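Local coordinates for glycosyl hydrolases family 2, sugar binding domain protein (Bacteroides uniformis str. 3978 T3 ii, PDB 6D1P) that probably hydrolyses O-glycosidic bonds as a family 2 glycoside hydrolase, a beta-glucuronidase of a human gut bacterium, at residues Q709-T722 with V733-D747. Residues are numbered along the deposited sequence; the frame is centred on the assembly and turned at random.
Sequences QTRTWGKPSRILLT and VQAELIDENGIRCLD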
ATOM      1  N   GLN A 709      -5.596  46.388  -7.252  1.00 36.04           N
ATOM      2  CA  GLN A 709      -5.396  46.147  -8.671  1.00 35.52           C
ATOM      3  C   GLN A 709      -6.639  46.582  -9.426  1.00 36.47           C
ATOM      4  O   GLN A 709      -7.738  46.079  -9.172  1.00 36.82           O
ATOM      5  CB  GLN A 709      -5.078  44.674  -8.932  1.00 36.60           C
ATOM      6  CG  GLN A 709      -5.280  44.212 -10.371  1.00 35.07           C
ATOM      7  CD  GLN A 709      -4.954  42.731 -10.546  1.00 43.33           C
ATOM      8  OE1 GLN A 709      -3.999  42.217  -9.945  1.00 41.26           O
ATOM      9  NE2 GLN A 709      -5.755  42.034 -11.354  1.00 37.24           N
ATOM     10  N   THR A 710      -6.459  47.515 -10.352  1.00 39.48           N
ATOM     11  CA  THR A 710      -7.565  48.057 -11.118  1.00 38.71           C
ATOM     12  C   THR A 710      -7.647  47.477 -12.511  1.00 37.49           C
ATOM     13  O   THR A 710      -8.696  47.587 -13.145  1.00 42.70           O
ATOM     14  CB  THR A 710      -7.451  49.581 -11.208  1.00 41.32           C
ATOM     15  OG1 THR A 710      -6.206  49.927 -11.830  1.00 48.80           O
ATOM     16  CG2 THR A 710      -7.506  50.183  -9.815  1.00 38.11           C
ATOM     17  N   ARG A 711      -6.585  46.853 -12.999  1.00 40.89           N
ATOM     18  CA  ARG A 711      -6.697  46.158 -14.269  1.00 41.10           C
ATOM     19  C   ARG A 711      -7.507  44.879 -14.077  1.00 43.32           C
ATOM     20  O   ARG A 711      -7.414  44.211 -13.042  1.00 38.39           O
ATOM     21  CB  ARG A 711      -5.311  45.881 -14.851  1.00 40.77           C
ATOM     22  CG  ARG A 711      -4.562  47.165 -15.177  1.00 40.58           C
ATOM     23  CD  ARG A 711      -3.577  47.014 -16.331  1.00 53.92           C
ATOM     24  NE  ARG A 711      -4.110  46.199 -17.424  1.00 60.09           N
ATOM     25  CZ  ARG A 711      -3.475  45.998 -18.578  1.00 56.53           C
ATOM     26  NH1 ARG A 711      -4.006  45.227 -19.527  1.00 51.73           N
ATOM     27  NH2 ARG A 711      -2.298  46.576 -18.782  1.00 56.42           N
ATOM     28  N   THR A 712      -8.367  44.592 -15.045  1.00 40.47           N
ATOM     29  CA  THR A 712      -9.146  43.369 -15.077  1.00 43.11           C
ATOM     30  C   THR A 712      -8.354  42.278 -15.810  1.00 45.03           C
ATOM     31  O   THR A 712      -7.280  42.531 -16.360  1.00 43.81           O
ATOM     32  CB  THR A 712     -10.480  43.645 -15.746  1.00 41.76           C
ATOM     33  OG1 THR A 712     -10.223  44.245 -17.017  1.00 41.22           O
ATOM     34  CG2 THR A 712     -11.292  44.628 -14.900  1.00 39.48           C
ATOM     35  N   TRP A 713      -8.877  41.048 -15.808  1.00 38.08           N
ATOM     36  CA  TRP A 713      -8.096  39.917 -16.287  1.00 37.21           C
ATOM     37  C   TRP A 713      -8.925  39.011 -17.182  1.00 36.74           C
ATOM     38  O   TRP A 713     -10.136  38.867 -17.002  1.00 39.96           O
ATOM     39  CB  TRP A 713      -7.528  39.100 -15.124  1.00 35.79           C
ATOM     40  CG  TRP A 713      -8.582  38.582 -14.205  1.00 39.39           C
ATOM     41  CD1 TRP A 713      -9.228  37.382 -14.291  1.00 34.04           C
ATOM     42  CD2 TRP A 713      -9.121  39.249 -13.059  1.00 31.78           C
ATOM     43  NE1 TRP A 713     -10.133  37.261 -13.270  1.00 34.67           N
ATOM     44  CE2 TRP A 713     -10.087  38.391 -12.497  1.00 33.10           C
ATOM     45  CE3 TRP A 713      -8.880  40.488 -12.455  1.00 34.81           C
ATOM     46  CZ2 TRP A 713     -10.822  38.734 -11.360  1.00 33.48           C
ATOM     47  CZ3 TRP A 713      -9.611  40.832 -11.318  1.00 34.54           C
ATOM     48  CH2 TRP A 713     -10.567  39.955 -10.782  1.00 36.20           C
ATOM     49  N   GLY A 714      -8.252  38.403 -18.155  1.00 36.37           N
ATOM     50  CA  GLY A 714      -8.826  37.351 -18.969  1.00 37.12           C
ATOM     51  C   GLY A 714      -8.612  35.987 -18.343  1.00 41.87           C
ATOM     52  O   GLY A 714      -8.288  35.860 -17.158  1.00 43.52           O
ATOM     53  N   LYS A 715      -8.799  34.943 -19.159  1.00 45.47           N
ATOM     54  CA  LYS A 715      -8.660  33.595 -18.626  1.00 47.00           C
ATOM     55  C   LYS A 715      -7.191  33.261 -18.377  1.00 43.03           C
ATOM     56  O   LYS A 715      -6.306  33.817 -19.027  1.00 45.74           O
ATOM     57  CB  LYS A 715      -9.268  32.565 -19.573  1.00 40.94           C
ATOM     58  CG  LYS A 715     -10.774  32.316 -19.345  1.00 57.07           C
ATOM     59  CD  LYS A 715     -11.192  32.387 -17.849  1.00 56.37           C
ATOM     60  CE  LYS A 715     -12.157  31.256 -17.441  1.00 56.80           C
ATOM     61  NZ  LYS A 715     -11.467  29.925 -17.317  1.00 55.90           N
ATOM     62  N   PRO A 716      -6.907  32.382 -17.414  1.00 46.58           N
ATOM     63  CA  PRO A 716      -5.514  32.014 -17.142  1.00 40.36           C
ATOM     64  C   PRO A 716      -4.795  31.523 -18.387  1.00 40.29           C
ATOM     65  O   PRO A 716      -5.369  30.847 -19.244  1.00 32.91           O
ATOM     66  CB  PRO A 716      -5.647  30.918 -16.082  1.00 36.88           C
ATOM     67  CG  PRO A 716      -6.858  31.346 -15.299  1.00 36.63           C
ATOM     68  CD  PRO A 716      -7.813  31.896 -16.354  1.00 42.93           C
ATOM     69  N   SER A 717      -3.517  31.886 -18.474  1.00 38.78           N
ATOM     70  CA  SER A 717      -2.726  31.668 -19.676  1.00 38.35           C
ATOM     71  C   SER A 717      -1.273  31.293 -19.397  1.00 38.93           C
ATOM     72  O   SER A 717      -0.661  30.627 -20.236  1.00 37.07           O
ATOM     73  CB  SER A 717      -2.787  32.933 -20.551  1.00 37.79           C
ATOM     74  OG  SER A 717      -1.726  33.040 -21.479  1.00 40.44           O
ATOM     75  N   ARG A 718      -0.700  31.666 -18.257  1.00 32.11           N
ATOM     76  CA  ARG A 718       0.661  31.291 -17.920  1.00 36.24           C
ATOM     77  C   ARG A 718       0.743  31.069 -16.421  1.00 38.67           C
ATOM     78  O   ARG A 718      -0.043  31.620 -15.647  1.00 34.64           O
ATOM     79  CB  ARG A 718       1.699  32.361 -18.310  1.00 39.58           C
ATOM     80  CG  ARG A 718       2.085  32.407 -19.766  1.00 40.66           C
ATOM     81  CD  ARG A 718       3.608  32.447 -19.920  1.00 47.18           C
ATOM     82  NE  ARG A 718       4.211  33.715 -19.516  1.00 46.11           N
ATOM     83  CZ  ARG A 718       5.434  33.825 -19.000  1.00 47.78           C
ATOM     84  NH1 ARG A 718       6.183  32.745 -18.810  1.00 48.14           N
ATOM     85  NH2 ARG A 718       5.911  35.013 -18.660  1.00 46.66           N
ATOM     86  N   ILE A 719       1.729  30.276 -16.019  1.00 36.77           N
ATOM     87  CA  ILE A 719       2.035  30.066 -14.614  1.00 37.48           C
ATOM     88  C   ILE A 719       3.400  30.665 -14.348  1.00 34.71           C
ATOM     89  O   ILE A 719       4.362  30.357 -15.054  1.00 37.91           O
ATOM     90  CB  ILE A 719       2.016  28.575 -14.242  1.00 35.26           C
ATOM     91  CG1 ILE A 719       0.735  27.909 -14.747  1.00 37.36           C
ATOM     92  CG2 ILE A 719       2.170  28.415 -12.747  1.00 30.34           C
ATOM     93  CD1 ILE A 719       0.721  26.403 -14.582  1.00 39.75           C
ATOM     94  N   LEU A 720       3.484  31.520 -13.342  1.00 35.53           N
ATOM     95  CA  LEU A 720       4.746  32.092 -12.912  1.00 33.89           C
ATOM     96  C   LEU A 720       5.112  31.522 -11.555  1.00 34.30           C
ATOM     97  O   LEU A 720       4.261  31.419 -10.666  1.00 33.74           O
ATOM     98  CB  LEU A 720       4.673  33.616 -12.811  1.00 36.24           C
ATOM     99  CG  LEU A 720       4.350  34.417 -14.068  1.00 44.21           C
ATOM    100  CD1 LEU A 720       4.464  35.907 -13.760  1.00 42.24           C
ATOM    101  CD2 LEU A 720       5.268  34.033 -15.213  1.00 40.04           C
ATOM    102  N   LEU A 721       6.377  31.168 -11.390  1.00 33.29           N
ATOM    103  CA  LEU A 721       6.893  30.732 -10.102  1.00 34.16           C
ATOM    104  C   LEU A 721       7.812  31.796  -9.521  1.00 32.57           C
ATOM    105  O   LEU A 721       8.599  32.412 -10.246  1.00 31.60           O
ATOM    106  CB  LEU A 721       7.642  29.400 -10.237  1.00 28.28           C
ATOM    107  CG  LEU A 721       6.703  28.208 -10.350  1.00 29.75           C
ATOM    108  CD1 LEU A 721       7.415  26.921 -10.872  1.00 29.87           C
ATOM    109  CD2 LEU A 721       6.048  27.984  -8.991  1.00 27.04           C
ATOM    110  N   THR A 722       7.697  32.011  -8.214  1.00 27.79           N
ATOM    111  CA  THR A 722       8.607  32.856  -7.460  1.00 29.32           C
ATOM    112  C   THR A 722       8.876  32.169  -6.133  1.00 29.06           C
ATOM    113  O   THR A 722       8.147  31.259  -5.750  1.00 28.91           O
ATOM    114  CB  THR A 722       8.003  34.250  -7.235  1.00 32.46           C
ATOM    115  OG1 THR A 722       6.661  34.100  -6.755  1.00 30.85           O
ATOM    116  CG2 THR A 722       7.974  35.031  -8.539  1.00 27.93           C
ATOM    117  N   VAL A 733       7.450  28.438  -2.169  1.00 26.39           N
ATOM    118  CA  VAL A 733       7.377  28.638  -3.607  1.00 26.44           C
ATOM    119  C   VAL A 733       5.930  28.948  -3.959  1.00 31.39           C
ATOM    120  O   VAL A 733       5.005  28.324  -3.421  1.00 29.15           O
ATOM    121  CB  VAL A 733       7.887  27.391  -4.363  1.00 28.13           C
ATOM    122  CG1 VAL A 733       7.473  27.421  -5.819  1.00 23.33           C
ATOM    123  CG2 VAL A 733       9.392  27.288  -4.249  1.00 27.98           C
ATOM    124  N   GLN A 734       5.733  29.908  -4.863  1.00 30.64           N
ATOM    125  CA  GLN A 734       4.408  30.394  -5.219  1.00 31.46           C
ATOM    126  C   GLN A 734       4.180  30.248  -6.714  1.00 31.11           C
ATOM    127  O   GLN A 734       5.036  30.631  -7.520  1.00 32.73           O
ATOM    128  CB  GLN A 734       4.241  31.860  -4.809  1.00 28.49           C
ATOM    129  CG  GLN A 734       2.924  32.457  -5.264  1.00 32.71           C
ATOM    130  CD  GLN A 734       2.769  33.922  -4.869  1.00 35.27           C
ATOM    131  OE1 GLN A 734       2.368  34.244  -3.743  1.00 32.01           O
ATOM    132  NE2 GLN A 734       3.082  34.814  -5.802  1.00 30.03           N
ATOM    133  N   ALA A 735       3.041  29.680  -7.082  1.00 29.38           N
ATOM    134  CA  ALA A 735       2.582  29.679  -8.463  1.00 29.00           C
ATOM    135  C   ALA A 735       1.511  30.750  -8.632  1.00 29.35           C
ATOM    136  O   ALA A 735       0.623  30.891  -7.792  1.00 34.15           O
ATOM    137  CB  ALA A 735       2.024  28.311  -8.871  1.00 24.67           C
ATOM    138  N   GLU A 736       1.596  31.496  -9.724  1.00 29.41           N
ATOM    139  CA  GLU A 736       0.670  32.572 -10.030  1.00 31.94           C
ATOM    140  C   GLU A 736       0.063  32.312 -11.397  1.00 33.95           C
ATOM    141  O   GLU A 736       0.795  32.092 -12.365  1.00 34.23           O
ATOM    142  CB  GLU A 736       1.394  33.931 -10.016  1.00 34.92           C
ATOM    143  CG  GLU A 736       0.465  35.145  -9.975  1.00 34.92           C
ATOM    144  CD  GLU A 736       1.220  36.460 -10.099  1.00 39.46           C
ATOM    145  OE1 GLU A 736       2.027  36.598 -11.042  1.00 40.36           O
ATOM    146  OE2 GLU A 736       1.026  37.351  -9.238  1.00 41.91           O
ATOM    147  N   LEU A 737      -1.263  32.315 -11.479  1.00 32.07           N
ATOM    148  CA  LEU A 737      -1.935  32.250 -12.767  1.00 31.56           C
ATOM    149  C   LEU A 737      -2.106  33.675 -13.283  1.00 35.08           C
ATOM    150  O   LEU A 737      -2.627  34.536 -12.563  1.00 38.09           O
ATOM    151  CB  LEU A 737      -3.288  31.551 -12.628  1.00 30.93           C
ATOM    152  CG  LEU A 737      -3.184  30.105 -12.134  1.00 33.00           C
ATOM    153  CD1 LEU A 737      -4.530  29.500 -11.816  1.00 27.39           C
ATOM    154  CD2 LEU A 737      -2.467  29.253 -13.180  1.00 28.58           C
ATOM    155  N   ILE A 738      -1.637  33.939 -14.507  1.00 33.37           N
ATOM    156  CA  ILE A 738      -1.759  35.263 -15.111  1.00 35.90           C
ATOM    157  C   ILE A 738      -2.424  35.127 -16.475  1.00 38.33           C
ATOM    158  O   ILE A 738      -2.439  34.054 -17.074  1.00 40.38           O
ATOM    159  CB  ILE A 738      -0.404  35.998 -15.262  1.00 35.43           C
ATOM    160  CG1 ILE A 738       0.466  35.267 -16.287  1.00 41.79           C
ATOM    161  CG2 ILE A 738       0.291  36.134 -13.918  1.00 32.81           C
ATOM    162  CD1 ILE A 738       1.660  36.064 -16.736  1.00 40.44           C
ATOM    163  N   ASP A 739      -2.997  36.233 -16.959  1.00 39.11           N
ATOM    164  CA  ASP A 739      -3.627  36.250 -18.272  1.00 37.74           C
ATOM    165  C   ASP A 739      -2.587  36.535 -19.354  1.00 37.90           C
ATOM    166  O   ASP A 739      -1.401  36.722 -19.084  1.00 37.94           O
ATOM    167  CB  ASP A 739      -4.796  37.255 -18.340  1.00 40.04           C
ATOM    168  CG  ASP A 739      -4.367  38.752 -18.149  1.00 40.46           C
ATOM    169  OD1 ASP A 739      -3.162  39.112 -18.181  1.00 34.86           O
ATOM    170  OD2 ASP A 739      -5.273  39.593 -17.885  1.00 47.19           O
ATOM    171  N   GLU A 740      -3.057  36.647 -20.590  1.00 40.16           N
ATOM    172  CA  GLU A 740      -2.145  36.846 -21.707  1.00 45.15           C
ATOM    173  C   GLU A 740      -1.545  38.255 -21.762  1.00 43.28           C
ATOM    174  O   GLU A 740      -0.752  38.533 -22.668  1.00 42.16           O
ATOM    175  CB  GLU A 740      -2.853  36.543 -23.030  1.00 43.63           C
ATOM    176  CG  GLU A 740      -4.121  37.386 -23.254  1.00 49.81           C
ATOM    177  CD  GLU A 740      -4.588  37.434 -24.691  1.00 53.20           C
ATOM    178  OE1 GLU A 740      -3.734  37.702 -25.562  1.00 61.49           O
ATOM    179  OE2 GLU A 740      -5.798  37.218 -24.950  1.00 54.55           O
ATOM    180  N   ASN A 741      -1.911  39.149 -20.847  1.00 37.22           N
ATOM    181  CA  ASN A 741      -1.282  40.458 -20.742  1.00 38.12           C
ATOM    182  C   ASN A 741      -0.508  40.595 -19.440  1.00 38.59           C
ATOM    183  O   ASN A 741      -0.019  41.685 -19.122  1.00 37.38           O
ATOM    184  CB  ASN A 741      -2.330  41.571 -20.874  1.00 41.46           C
ATOM    185  CG  ASN A 741      -3.223  41.404 -22.112  1.00 46.39           C
ATOM    186  OD1 ASN A 741      -4.453  41.474 -22.019  1.00 45.45           O
ATOM    187  ND2 ASN A 741      -2.604  41.166 -23.270  1.00 44.29           N
ATOM    188  N   GLY A 742      -0.377  39.505 -18.684  1.00 35.81           N
ATOM    189  CA  GLY A 742       0.376  39.521 -17.450  1.00 32.82           C
ATOM    190  C   GLY A 742      -0.405  39.910 -16.218  1.00 33.85           C
ATOM    191  O   GLY A 742       0.207  40.185 -15.178  1.00 36.80           O
ATOM    192  N   ILE A 743      -1.728  39.939 -16.291  1.00 34.10           N
ATOM    193  CA  ILE A 743      -2.553  40.329 -15.152  1.00 35.59           C
ATOM    194  C   ILE A 743      -2.914  39.081 -14.351  1.00 36.42           C
ATOM    195  O   ILE A 743      -3.392  38.084 -14.913  1.00 34.61           O
ATOM    196  CB  ILE A 743      -3.815  41.077 -15.617  1.00 35.97           C
ATOM    197  CG1 ILE A 743      -3.442  42.211 -16.578  1.00 39.78           C
ATOM    198  CG2 ILE A 743      -4.583  41.613 -14.418  1.00 36.08           C
ATOM    199  CD1 ILE A 743      -2.372  43.149 -16.026  1.00 35.67           C
ATOM    200  N   ARG A 744      -2.679  39.133 -13.039  1.00 36.81           N
ATOM    201  CA  ARG A 744      -3.088  38.037 -12.167  1.00 38.30           C
ATOM    202  C   ARG A 744      -4.587  37.771 -12.316  1.00 38.88           C
ATOM    203  O   ARG A 744      -5.404  38.698 -12.341  1.00 33.70           O
ATOM    204  CB  ARG A 744      -2.744  38.354 -10.701  1.00 33.69           C
ATOM    205  CG  ARG A 744      -3.027  37.167  -9.740  1.00 37.22           C
ATOM    206  CD  ARG A 744      -2.624  37.429  -8.272  1.00 36.25           C
ATOM    207  NE  ARG A 744      -1.176  37.484  -8.101  1.00 37.33           N
ATOM    208  CZ  ARG A 744      -0.541  37.547  -6.932  1.00 39.62           C
ATOM    209  NH1 ARG A 744      -1.217  37.567  -5.785  1.00 37.84           N
ATOM    210  NH2 ARG A 744       0.789  37.578  -6.916  1.00 35.15           N
ATOM    211  N   CYS A 745      -4.946  36.495 -12.434  1.00 36.07           N
ATOM    212  CA  CYS A 745      -6.349  36.097 -12.516  1.00 32.16           C
ATOM    213  C   CYS A 745      -6.863  35.913 -11.098  1.00 31.96           C
ATOM    214  O   CYS A 745      -6.692  34.853 -10.498  1.00 34.90           O
ATOM    215  CB  CYS A 745      -6.499  34.822 -13.330  1.00 33.82           C
ATOM    216  SG  CYS A 745      -5.637  34.866 -14.884  1.00 38.90           S
ATOM    217  N   LEU A 746      -7.521  36.935 -10.566  1.00 34.56           N
ATOM    218  CA  LEU A 746      -7.791  36.996  -9.137  1.00 26.40           C
ATOM    219  C   LEU A 746      -8.992  36.160  -8.714  1.00 29.26           C
ATOM    220  O   LEU A 746      -9.268  36.054  -7.512  1.00 28.92           O
ATOM    221  CB  LEU A 746      -7.975  38.455  -8.712  1.00 33.14           C
ATOM    222  CG  LEU A 746      -6.680  39.275  -8.670  1.00 35.88           C
ATOM    223  CD1 LEU A 746      -6.956  40.773  -8.503  1.00 37.25           C
ATOM    224  CD2 LEU A 746      -5.784  38.776  -7.542  1.00 31.99           C
ATOM    225  N   ASP A 747      -9.710  35.554  -9.656  1.00 28.47           N
ATOM    226  CA  ASP A 747     -10.780  34.630  -9.309  1.00 31.86           C
ATOM    227  C   ASP A 747     -10.519  33.241  -9.885  1.00 30.74           C
ATOM    228  O   ASP A 747     -11.459  32.448 -10.036  1.00 30.59           O
ATOM    229  CB  ASP A 747     -12.133  35.176  -9.777  1.00 28.78           C
ATOM    230  CG  ASP A 747     -12.208  35.306 -11.283  1.00 35.13           C
ATOM    231  OD1 ASP A 747     -13.311  35.527 -11.820  1.00 39.34           O
ATOM    232  OD2 ASP A 747     -11.151  35.169 -11.935  1.00 34.09           O
TER
HETATM  233  O   HOH W   1      -1.327  41.404 -11.771  1.00 39.08           O
HETATM  234  O   HOH W   2       4.584  33.650  -8.230  1.00 31.56           O
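Ile-738 O takes two backbone donors of segment 709-722, Ser-717 N at 2.8 Å and Arg-718 N at 3.2 Å, which makes a classic beta bulge. Just beyond, the short side chain of Asp-739 puts each carboxylate oxygen to a different use. Its OD2 accepts Gly-714 N through the anti lone pair, at 3.2 Å, while its OD1 accepts Asn-741 N, two residues on, in an Asx turn, and Ile-743 N from the opposite face of its plane, spanning the type I turn from Asp-739 to Gly-742.

Trp-713 suits its place by offering both a broad face and an N-H. With CG between the backbone N and the carbonyl carbon (chi1 58°), the indole makes CH-pi contacts: Cys-745 CA sits over the five-membered ring and Leu-746 CB over the six-membered one. NE1 meets Asp-747 OD2 at 2.7 Å from above the carboxylate plane. A leucine here would probably leave that carboxylate without its N-H partner and Cys-745 and Leu-746 without their flat bed.

Aliphatic side chains suit the face where Ile-719 CG1 touches Leu-737 CD2 at 3.8 Å; Ala-807 also touches Ile-719 there. Strands 718-723 and 730-738 form an antiparallel beta hairpin, the outer and middle strands of a three-stranded sheet completed by 781-787.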